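Local coordinates for Ras-associated and pleckstrin homology domains-containing protein 1 (Homo sapiens, PDB 4GN1) that mediates localized membrane signals, is implicated in regulating lamellipodial dynamics, targets EVL and VASP to the leading edge and negatively regulates cell adhesion, at residues 4-9 with 67-72; 46-51 with 86-91; 57-62 with 187-192. All coordinates share one frame; numbering follows the deposited sequence.

Interaction 1 (4-9 with 67-72); sequences KKLVIR and NLVENL
L72 puts its CD1 methyl between L6 and I8, two residues whose CB atoms leave strand 5-9 on the side of helix 68-72. L72 CD1 touches I8 CG2 at 3.7 Å, where the two side chains cross at about a right angle, and L6 CD2 at 3.8 Å. The rotamer of I8 lets it serve two leucines: with CG1 between the backbone N and the carbonyl carbon (chi1 63°), CG2 stands beside the backbone N and meets L72, while CG1 carries CD1 to L68, tip to tip, I8 CD1 lying 3.9 Å from L68 CD2. L6 carries CG opposite its own N (chi1 173°), and L6 CD2 also lies 4.4 Å from V69 CG2, a looser touch. The contact is entirely apolar and small, 172 Å². N67, directly before the helix, caps it: N67 OD1 accepts from E70 N at 2.9 Å. This is partly buried packing in the ubiquitin-like Ras-associating domain, with I8 and L68 buried and L6 exposed, a short helix laid against a strand at 70°. Strand 5-11 lies between strand 17-23, whose V22 and M20 bond to L6 and I8, and strand 83-87, whose L83 touches I8 and L72.

Interaction 2 (46-51 with 86-91); sequences DWSLVE and MERIEK
K91 reaches from its loop to the backbone of strand 47-51, and S48 OG lies beside much of the way. K91 CB sits 3.9 Å from S48 OG; CG continues anti to the lysine's own N (chi1 -177°); CD passes the same hydroxyl; after the bend at chi3 (68°), CE approaches it to 3.6 Å. NZ then donates to W47 O at 2.8 Å and forms a salt bridge with D64, so the buried ammonium has both a carbonyl and a carboxylate. S48 OG itself donates to D46 O from above the carbonyl plane, and D46 O also takes R88 N. In the ubiquitin-like Ras-associating domain these are neighbouring antiparallel strands: S48 and M86 form a hydrogen-bonded pair, W47 and E87 a non-hydrogen-bonded one. On the W47 face of this pair, E87 CG lies over the centre of the six-membered ring, a CH-pi contact at 3.6 Å, and the carboxylate stacks on the ring with planes 15° apart. On the S48 face, V50 CG2 packs against M86 CG at 4.1 Å and R88 CG at 4.0 Å. The R88 guanidinium is held by E90, with NE to OE2 at 2.7 Å, and by E59 through NH1.

Interaction 3 (57-62 with 187-192); sequences QMERIF and YGQDYR
Backbone pairing joins E59 to Y187: each N donates to the other's O at 2.8 Å, an antiparallel hydrogen-bonded pair. M58 and G188 follow as a non-hydrogen-bonded pair, and Q189 N to Q57 O (3.1 Å) continues the ladder beyond them. Q57 and M58 also form a G1 bulge against strand 47-53. One side-chain bond repeats the link at this end: Q57, extended beyond CG, donates NE2 to Q189 O at 2.6 Å, with that oxygen close to the amide plane. In the packing, M58 CE meets Y191 OH at 3.2 Å, brought there by the bend at the end of M58 (chi3 84°), and Q57 O lies 3.2 Å from Y191 CE1. Y191 OH bonds to L56 O, and G188 CA, from the same segment, lies over one face of the Y191 ring. The Q189 amide crosses E59 at a slant, Q189 NE2 touching the aliphatic E59 CG at 3.6 Å; the E59 carboxylate pairs with R88. A Ras-associating strand thus joins a PH strand edge to edge. Four hydrogen bonds cross this interface, three of them between backbone atoms, consistent with the two domains being held in a definite mutual orientation in this structure.

In the fold
From the N terminus, strand 5-11 opens interaction 1, which closes only at helix 68-72. Strand 47-53, lying inside that loop, opens interaction 2 and meets residues 86-91 beyond its end, so the two cross. Strand 58-61 follows directly and opens interaction 3, the longest closure, spanning 124 residues to 187-192; it crosses both others. Interactions 1 and 2 bind parts of the Ras-associating domain to one another, with strand 83-87 beside both 5-11 and 47-53, while interaction 3 pairs strand 58-61 of that domain with strand 184-188 of the PH domain. L68 packs on L49, linking 1 with 2; N71 packs on F62, linking 1 with 3; a probable F62 N to L49 O hydrogen bond links 2 with 3.

Interaction 1 (4-9 with 67-72)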
loop_
_atom_site.group_PDB
_atom_site.type_symbol
_atom_site.label_atom_id
_atom_site.label_comp_id
_atom_site.label_asym_id
_atom_site.label_seq_id
_atom_site.Cartn_x
_atom_site.Cartn_y
_atom_site.Cartn_z
ATOM N N LYS A 4 0.547 -10.701 -26.157
ATOM C CA LYS A 4 -0.084 -9.428 -26.500
ATOM C C LYS A 4 0.687 -8.207 -25.994
ATOM O O LYS A 4 1.183 -8.177 -24.857
ATOM C CB LYS A 4 -1.509 -9.365 -25.952
ATOM C CG LYS A 4 -2.425 -10.509 -26.362
ATOM C CD LYS A 4 -3.235 -10.963 -25.147
ATOM C CE LYS A 4 -4.735 -11.017 -25.409
ATOM N NZ LYS A 4 -5.467 -10.675 -24.153
ATOM N N LYS A 5 0.749 -7.203 -26.865
ATOM C CA LYS A 5 1.372 -5.918 -26.589
ATOM C C LYS A 5 0.323 -4.901 -26.167
ATOM O O LYS A 5 -0.830 -4.961 -26.613
ATOM C CB LYS A 5 2.051 -5.406 -27.854
ATOM C CG LYS A 5 2.959 -6.407 -28.550
ATOM C CD LYS A 5 4.268 -6.548 -27.797
ATOM C CE LYS A 5 4.903 -7.904 -28.022
ATOM N NZ LYS A 5 6.149 -7.901 -27.216
ATOM N N LEU A 6 0.720 -3.955 -25.322
ATOM C CA LEU A 6 -0.142 -2.812 -24.983
ATOM C C LEU A 6 0.657 -1.529 -24.758
ATOM O O LEU A 6 1.627 -1.520 -24.003
ATOM C CB LEU A 6 -1.012 -3.109 -23.752
ATOM C CG LEU A 6 -1.837 -1.939 -23.186
ATOM C CD1 LEU A 6 -3.147 -1.707 -23.925
ATOM C CD2 LEU A 6 -2.124 -2.200 -21.717
ATOM N N VAL A 7 0.225 -0.452 -25.413
ATOM C CA VAL A 7 0.761 0.878 -25.187
ATOM C C VAL A 7 0.008 1.574 -24.053
ATOM O O VAL A 7 -1.184 1.822 -24.146
ATOM C CB VAL A 7 0.754 1.736 -26.466
ATOM C CG1 VAL A 7 1.616 2.977 -26.271
ATOM C CG2 VAL A 7 1.282 0.940 -27.657
ATOM N N ILE A 8 0.722 1.839 -22.960
ATOM C CA ILE A 8 0.187 2.588 -21.831
ATOM C C ILE A 8 0.651 4.043 -21.888
ATOM O O ILE A 8 1.641 4.361 -22.544
ATOM C CB ILE A 8 0.607 1.957 -20.482
ATOM C CG1 ILE A 8 2.127 1.998 -20.313
ATOM C CG2 ILE A 8 0.116 0.523 -20.417
ATOM C CD1 ILE A 8 2.603 1.674 -18.919
ATOM N N ARG A 9 -0.086 4.917 -21.214
ATOM C CA ARG A 9 0.321 6.307 -21.050
ATOM C C ARG A 9 0.673 6.520 -19.598
ATOM O O ARG A 9 -0.103 6.174 -18.716
ATOM C CB ARG A 9 -0.790 7.279 -21.456
ATOM C CG ARG A 9 -0.332 8.722 -21.586
ATOM C CD ARG A 9 -1.305 9.533 -22.430
ATOM N NE ARG A 9 -2.506 9.929 -21.694
ATOM C CZ ARG A 9 -2.658 11.107 -21.077
ATOM N NH1 ARG A 9 -1.674 12.016 -21.112
ATOM N NH2 ARG A 9 -3.799 11.392 -20.433
ATOM N N ASN A 67 1.887 -8.222 -12.137
ATOM C CA ASN A 67 1.654 -8.164 -13.557
ATOM C C ASN A 67 0.869 -6.867 -13.832
ATOM O O ASN A 67 -0.243 -6.665 -13.329
ATOM C CB ASN A 67 0.912 -9.430 -13.996
ATOM C CG ASN A 67 0.804 -9.568 -15.507
ATOM O OD1 ASN A 67 0.047 -8.846 -16.162
ATOM N ND2 ASN A 67 1.533 -10.502 -16.064
ATOM N N LEU A 68 1.479 -5.951 -14.579
ATOM C CA LEU A 68 0.828 -4.680 -14.876
ATOM C C LEU A 68 -0.470 -4.838 -15.678
ATOM O O LEU A 68 -1.535 -4.312 -15.292
ATOM C CB LEU A 68 1.785 -3.715 -15.592
ATOM C CG LEU A 68 1.203 -2.310 -15.865
ATOM C CD1 LEU A 68 0.639 -1.681 -14.573
ATOM C CD2 LEU A 68 2.223 -1.398 -16.546
ATOM N N VAL A 69 -0.374 -5.578 -16.778
ATOM C CA VAL A 69 -1.481 -5.707 -17.692
ATOM C C VAL A 69 -2.672 -6.261 -16.956
ATOM O O VAL A 69 -3.766 -5.738 -17.106
ATOM C CB VAL A 69 -1.146 -6.541 -18.958
ATOM C CG1 VAL A 69 -2.412 -6.911 -19.731
ATOM C CG2 VAL A 69 -0.240 -5.744 -19.864
ATOM N N GLU A 70 -2.454 -7.292 -16.149
ATOM C CA GLU A 70 -3.525 -7.903 -15.354
ATOM C C GLU A 70 -4.211 -6.924 -14.417
ATOM O O GLU A 70 -5.421 -6.993 -14.219
ATOM C CB GLU A 70 -3.004 -9.145 -14.623
ATOM C CG GLU A 70 -3.571 -9.474 -13.246
ATOM C CD GLU A 70 -2.726 -10.562 -12.571
ATOM O OE1 GLU A 70 -2.317 -10.428 -11.407
ATOM O OE2 GLU A 70 -2.394 -11.547 -13.246
ATOM N N ASN A 71 -3.455 -5.997 -13.856
ATOM C CA ASN A 71 -4.068 -5.022 -12.996
ATOM C C ASN A 71 -4.900 -4.017 -13.778
ATOM O O ASN A 71 -5.975 -3.595 -13.324
ATOM C CB ASN A 71 -3.013 -4.360 -12.141
ATOM C CG ASN A 71 -2.675 -5.203 -10.927
ATOM O OD1 ASN A 71 -3.518 -5.429 -10.070
ATOM N ND2 ASN A 71 -1.462 -5.692 -10.861
ATOM N N LEU A 72 -4.418 -3.682 -14.973
ATOM C CA LEU A 72 -5.050 -2.687 -15.804
ATOM C C LEU A 72 -6.389 -3.174 -16.328
ATOM O O LEU A 72 -7.294 -2.360 -16.507
ATOM C CB LEU A 72 -4.153 -2.273 -16.969
ATOM C CG LEU A 72 -2.870 -1.471 -16.750
ATOM C CD1 LEU A 72 -2.365 -1.002 -18.108
ATOM C CD2 LEU A 72 -3.029 -0.276 -15.810
#

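Interaction 2 (46-51 with 86-91)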
loop_
_atom_site.group_PDB
_atom_site.type_symbol
_atom_site.label_atom_id
_atom_site.label_comp_id
_atom_site.label_asym_id
_atom_site.label_seq_id
_atom_site.Cartn_x
_atom_site.Cartn_y
_atom_site.Cartn_z
ATOM N N ASP A 46 13.852 3.358 -5.536
ATOM C CA ASP A 46 12.723 4.238 -5.181
ATOM C C ASP A 46 11.805 4.712 -6.323
ATOM O O ASP A 46 10.720 5.268 -6.059
ATOM C CB ASP A 46 13.209 5.456 -4.404
ATOM C CG ASP A 46 13.655 5.106 -2.995
ATOM O OD1 ASP A 46 12.975 4.294 -2.314
ATOM O OD2 ASP A 46 14.689 5.645 -2.564
ATOM N N TRP A 47 12.240 4.519 -7.569
ATOM C CA TRP A 47 11.359 4.752 -8.712
ATOM C C TRP A 47 10.191 3.824 -8.641
ATOM O O TRP A 47 10.349 2.627 -8.423
ATOM C CB TRP A 47 12.097 4.645 -10.048
ATOM C CG TRP A 47 13.030 5.818 -10.217
ATOM C CD1 TRP A 47 14.405 5.836 -10.028
ATOM C CD2 TRP A 47 12.675 7.207 -10.537
ATOM N NE1 TRP A 47 14.913 7.102 -10.228
ATOM C CE2 TRP A 47 13.935 7.965 -10.540
ATOM C CE3 TRP A 47 11.491 7.867 -10.834
ATOM C CZ2 TRP A 47 13.980 9.320 -10.820
ATOM C CZ3 TRP A 47 11.547 9.238 -11.123
ATOM C CH2 TRP A 47 12.764 9.946 -11.117
ATOM N N SER A 48 9.001 4.380 -8.794
ATOM C CA SER A 48 7.788 3.649 -8.528
ATOM C C SER A 48 6.759 3.880 -9.615
ATOM O O SER A 48 6.773 4.891 -10.312
ATOM C CB SER A 48 7.210 4.101 -7.186
ATOM O OG SER A 48 8.120 3.843 -6.114
ATOM N N LEU A 49 5.857 2.931 -9.747
ATOM C CA LEU A 49 4.725 3.106 -10.611
ATOM C C LEU A 49 3.527 3.152 -9.693
ATOM O O LEU A 49 3.312 2.262 -8.838
ATOM C CB LEU A 49 4.610 1.971 -11.619
ATOM C CG LEU A 49 3.737 2.244 -12.846
ATOM C CD1 LEU A 49 4.291 3.328 -13.783
ATOM C CD2 LEU A 49 3.539 0.944 -13.609
ATOM N N VAL A 50 2.765 4.219 -9.862
ATOM C CA VAL A 50 1.666 4.540 -8.987
ATOM C C VAL A 50 0.404 4.591 -9.844
ATOM O O VAL A 50 0.429 5.159 -10.948
ATOM C CB VAL A 50 1.932 5.925 -8.359
ATOM C CG1 VAL A 50 0.773 6.367 -7.481
ATOM C CG2 VAL A 50 3.259 5.934 -7.598
ATOM N N GLU A 51 -0.691 3.995 -9.359
ATOM C CA GLU A 51 -1.999 4.162 -10.029
ATOM C C GLU A 51 -2.911 5.026 -9.183
ATOM O O GLU A 51 -2.871 4.934 -7.949
ATOM C CB GLU A 51 -2.670 2.811 -10.385
ATOM C CG GLU A 51 -3.230 1.993 -9.222
ATOM C CD GLU A 51 -3.865 0.675 -9.647
ATOM O OE1 GLU A 51 -3.919 -0.249 -8.824
ATOM O OE2 GLU A 51 -4.304 0.530 -10.800
ATOM N N MET A 86 7.115 8.043 -10.638
ATOM C CA MET A 86 7.766 8.991 -9.709
ATOM C C MET A 86 8.524 8.240 -8.616
ATOM O O MET A 86 8.241 7.088 -8.340
ATOM C CB MET A 86 6.737 9.911 -9.035
ATOM C CG MET A 86 5.602 9.172 -8.331
ATOM S SD MET A 86 4.262 10.252 -7.751
ATOM C CE MET A 86 5.237 11.579 -7.018
ATOM N N GLU A 87 9.484 8.904 -8.000
ATOM C CA GLU A 87 10.168 8.361 -6.853
ATOM C C GLU A 87 9.227 8.373 -5.675
ATOM O O GLU A 87 8.633 9.406 -5.353
ATOM C CB GLU A 87 11.345 9.250 -6.508
ATOM C CG GLU A 87 12.634 8.877 -7.191
ATOM C CD GLU A 87 13.571 10.050 -7.195
ATOM O OE1 GLU A 87 14.685 9.904 -6.671
ATOM O OE2 GLU A 87 13.162 11.131 -7.703
ATOM N N ARG A 88 9.068 7.229 -5.032
ATOM C CA ARG A 88 8.307 7.193 -3.782
ATOM C C ARG A 88 9.166 6.566 -2.687
ATOM O O ARG A 88 9.556 5.403 -2.784
ATOM C CB ARG A 88 6.984 6.444 -3.975
ATOM C CG ARG A 88 6.025 7.104 -4.980
ATOM C CD ARG A 88 5.462 8.432 -4.492
ATOM N NE ARG A 88 4.620 8.226 -3.316
ATOM C CZ ARG A 88 3.292 8.242 -3.310
ATOM N NH1 ARG A 88 2.617 8.513 -4.416
ATOM N NH2 ARG A 88 2.646 8.034 -2.171
ATOM N N ILE A 89 9.499 7.326 -1.654
ATOM C CA ILE A 89 10.296 6.722 -0.555
ATOM C C ILE A 89 9.489 5.697 0.226
ATOM O O ILE A 89 10.051 4.707 0.683
ATOM C CB ILE A 89 10.986 7.755 0.375
ATOM C CG1 ILE A 89 9.971 8.554 1.203
ATOM C CG2 ILE A 89 11.923 8.642 -0.453
ATOM C CD1 ILE A 89 10.585 9.602 2.116
ATOM N N GLU A 90 8.175 5.908 0.317
ATOM C CA GLU A 90 7.290 4.964 0.986
ATOM C C GLU A 90 7.501 3.506 0.551
ATOM O O GLU A 90 7.258 2.600 1.350
ATOM C CB GLU A 90 5.810 5.297 0.759
ATOM C CG GLU A 90 5.309 6.596 1.339
ATOM C CD GLU A 90 5.015 7.642 0.277
ATOM O OE1 GLU A 90 4.219 8.553 0.568
ATOM O OE2 GLU A 90 5.562 7.565 -0.839
ATOM N N LYS A 91 7.924 3.265 -0.699
ATOM C CA LYS A 91 7.922 1.878 -1.224
ATOM C C LYS A 91 8.861 0.948 -0.458
ATOM O O LYS A 91 8.472 -0.150 -0.080
ATOM C CB LYS A 91 8.192 1.805 -2.752
ATOM C CG LYS A 91 8.117 0.371 -3.296
ATOM C CD LYS A 91 8.191 0.254 -4.828
ATOM C CE LYS A 91 9.568 0.638 -5.406
ATOM N NZ LYS A 91 9.646 0.452 -6.881
#

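Interaction 3 (57-62 with 187-192)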
loop_
_atom_site.group_PDB
_atom_site.type_symbol
_atom_site.label_atom_id
_atom_site.label_comp_id
_atom_site.label_asym_id
_atom_site.label_seq_id
_atom_site.Cartn_x
_atom_site.Cartn_y
_atom_site.Cartn_z
ATOM N N GLN A 57 -10.590 8.957 -5.711
ATOM C CA GLN A 57 -9.571 9.905 -5.270
ATOM C C GLN A 57 -8.547 9.272 -4.302
ATOM O O GLN A 57 -8.296 9.765 -3.206
ATOM C CB GLN A 57 -10.240 11.162 -4.684
ATOM C CG GLN A 57 -9.462 12.456 -4.872
ATOM C CD GLN A 57 -10.184 13.669 -4.288
ATOM O OE1 GLN A 57 -11.155 14.162 -4.864
ATOM N NE2 GLN A 57 -9.710 14.157 -3.143
ATOM N N MET A 58 -7.947 8.173 -4.726
ATOM C CA MET A 58 -6.936 7.519 -3.917
ATOM C C MET A 58 -5.836 6.947 -4.819
ATOM O O MET A 58 -5.942 6.987 -6.048
ATOM C CB MET A 58 -7.595 6.426 -3.051
ATOM C CG MET A 58 -8.269 5.351 -3.883
ATOM S SD MET A 58 -9.090 4.056 -2.946
ATOM C CE MET A 58 -10.660 4.847 -2.615
ATOM N N GLU A 59 -4.778 6.398 -4.237
ATOM C CA GLU A 59 -3.700 5.911 -5.083
ATOM C C GLU A 59 -2.887 4.839 -4.392
ATOM O O GLU A 59 -2.823 4.815 -3.168
ATOM C CB GLU A 59 -2.784 7.070 -5.473
ATOM C CG GLU A 59 -2.002 7.618 -4.296
ATOM C CD GLU A 59 -0.939 8.630 -4.685
ATOM O OE1 GLU A 59 -1.152 9.388 -5.680
ATOM O OE2 GLU A 59 0.098 8.665 -3.954
ATOM N N ARG A 60 -2.260 3.948 -5.160
ATOM C CA ARG A 60 -1.319 3.022 -4.556
ATOM C C ARG A 60 -0.080 2.850 -5.399
ATOM O O ARG A 60 -0.113 2.997 -6.635
ATOM C CB ARG A 60 -1.970 1.660 -4.261
ATOM C CG ARG A 60 -2.421 0.824 -5.456
ATOM C CD ARG A 60 -2.921 -0.579 -5.021
ATOM N NE ARG A 60 -3.020 -1.495 -6.160
ATOM C CZ ARG A 60 -2.157 -2.493 -6.405
ATOM N NH1 ARG A 60 -1.133 -2.740 -5.588
ATOM N NH2 ARG A 60 -2.316 -3.261 -7.477
ATOM N N ILE A 61 1.019 2.558 -4.723
ATOM C CA ILE A 61 2.229 2.144 -5.389
ATOM C C ILE A 61 2.110 0.643 -5.621
ATOM O O ILE A 61 1.930 -0.115 -4.680
ATOM C CB ILE A 61 3.459 2.451 -4.527
ATOM C CG1 ILE A 61 3.502 3.933 -4.181
ATOM C CG2 ILE A 61 4.754 1.985 -5.210
ATOM C CD1 ILE A 61 4.143 4.227 -2.839
ATOM N N PHE A 62 2.155 0.225 -6.883
ATOM C CA PHE A 62 2.147 -1.194 -7.230
ATOM C C PHE A 62 3.330 -1.848 -6.575
ATOM O O PHE A 62 4.370 -1.205 -6.438
ATOM C CB PHE A 62 2.339 -1.375 -8.731
ATOM C CG PHE A 62 1.153 -1.004 -9.548
ATOM C CD1 PHE A 62 -0.003 -1.755 -9.491
ATOM C CD2 PHE A 62 1.196 0.089 -10.385
ATOM C CE1 PHE A 62 -1.100 -1.426 -10.256
ATOM C CE2 PHE A 62 0.102 0.420 -11.165
ATOM C CZ PHE A 62 -1.042 -0.345 -11.104
ATOM N N TYR A 187 -3.532 4.869 -0.476
ATOM C CA TYR A 187 -3.602 6.141 0.250
ATOM C C TYR A 187 -4.711 6.989 -0.327
ATOM O O TYR A 187 -4.827 7.117 -1.546
ATOM C CB TYR A 187 -2.313 6.929 0.110
ATOM C CG TYR A 187 -1.088 6.256 0.674
ATOM C CD1 TYR A 187 -0.862 6.202 2.055
ATOM C CD2 TYR A 187 -0.126 5.689 -0.177
ATOM C CE1 TYR A 187 0.273 5.601 2.569
ATOM C CE2 TYR A 187 1.021 5.084 0.336
ATOM C CZ TYR A 187 1.205 5.038 1.706
ATOM O OH TYR A 187 2.330 4.430 2.221
ATOM N N GLY A 188 -5.526 7.574 0.545
ATOM C CA GLY A 188 -6.537 8.544 0.130
ATOM C C GLY A 188 -5.907 9.915 0.001
ATOM O O GLY A 188 -4.984 10.252 0.746
ATOM N N GLN A 189 -6.407 10.698 -0.958
ATOM C CA GLN A 189 -5.879 12.037 -1.236
ATOM C C GLN A 189 -6.869 13.089 -0.830
ATOM O O GLN A 189 -7.958 13.178 -1.424
ATOM C CB GLN A 189 -5.541 12.208 -2.728
ATOM C CG GLN A 189 -4.399 11.322 -3.206
ATOM C CD GLN A 189 -3.313 11.213 -2.142
ATOM O OE1 GLN A 189 -2.768 12.231 -1.666
ATOM N NE2 GLN A 189 -3.009 9.977 -1.738
ATOM N N ASP A 190 -6.499 13.879 0.179
ATOM C CA ASP A 190 -7.304 15.018 0.596
ATOM C C ASP A 190 -8.686 14.582 1.116
ATOM O O ASP A 190 -9.721 15.170 0.801
ATOM C CB ASP A 190 -7.427 16.031 -0.551
ATOM C CG ASP A 190 -8.071 17.336 -0.108
ATOM O OD1 ASP A 190 -8.910 17.864 -0.869
ATOM O OD2 ASP A 190 -7.770 17.814 1.017
ATOM N N TYR A 191 -8.688 13.536 1.930
ATOM C CA TYR A 191 -9.922 12.991 2.479
ATOM C C TYR A 191 -10.524 13.917 3.540
ATOM O O TYR A 191 -11.733 13.865 3.822
ATOM C CB TYR A 191 -9.689 11.554 2.982
ATOM C CG TYR A 191 -9.810 10.508 1.885
ATOM C CD1 TYR A 191 -9.835 10.884 0.543
ATOM C CD2 TYR A 191 -9.900 9.142 2.192
ATOM C CE1 TYR A 191 -9.970 9.937 -0.456
ATOM C CE2 TYR A 191 -10.015 8.186 1.206
ATOM C CZ TYR A 191 -10.054 8.580 -0.118
ATOM O OH TYR A 191 -10.179 7.647 -1.125
ATOM N N ARG A 192 -9.662 14.754 4.116
ATOM C CA ARG A 192 -10.063 15.882 4.948
ATOM C C ARG A 192 -11.293 16.566 4.385
ATOM O O ARG A 192 -12.300 16.720 5.065
ATOM C CB ARG A 192 -8.927 16.898 4.992
ATOM C CG ARG A 192 -8.158 16.921 6.297
ATOM C CD ARG A 192 -9.068 17.376 7.414
ATOM N NE ARG A 192 -8.383 18.334 8.269
ATOM C CZ ARG A 192 -8.895 18.877 9.368
ATOM N NH1 ARG A 192 -10.122 18.569 9.786
ATOM N NH2 ARG A 192 -8.168 19.741 10.049
#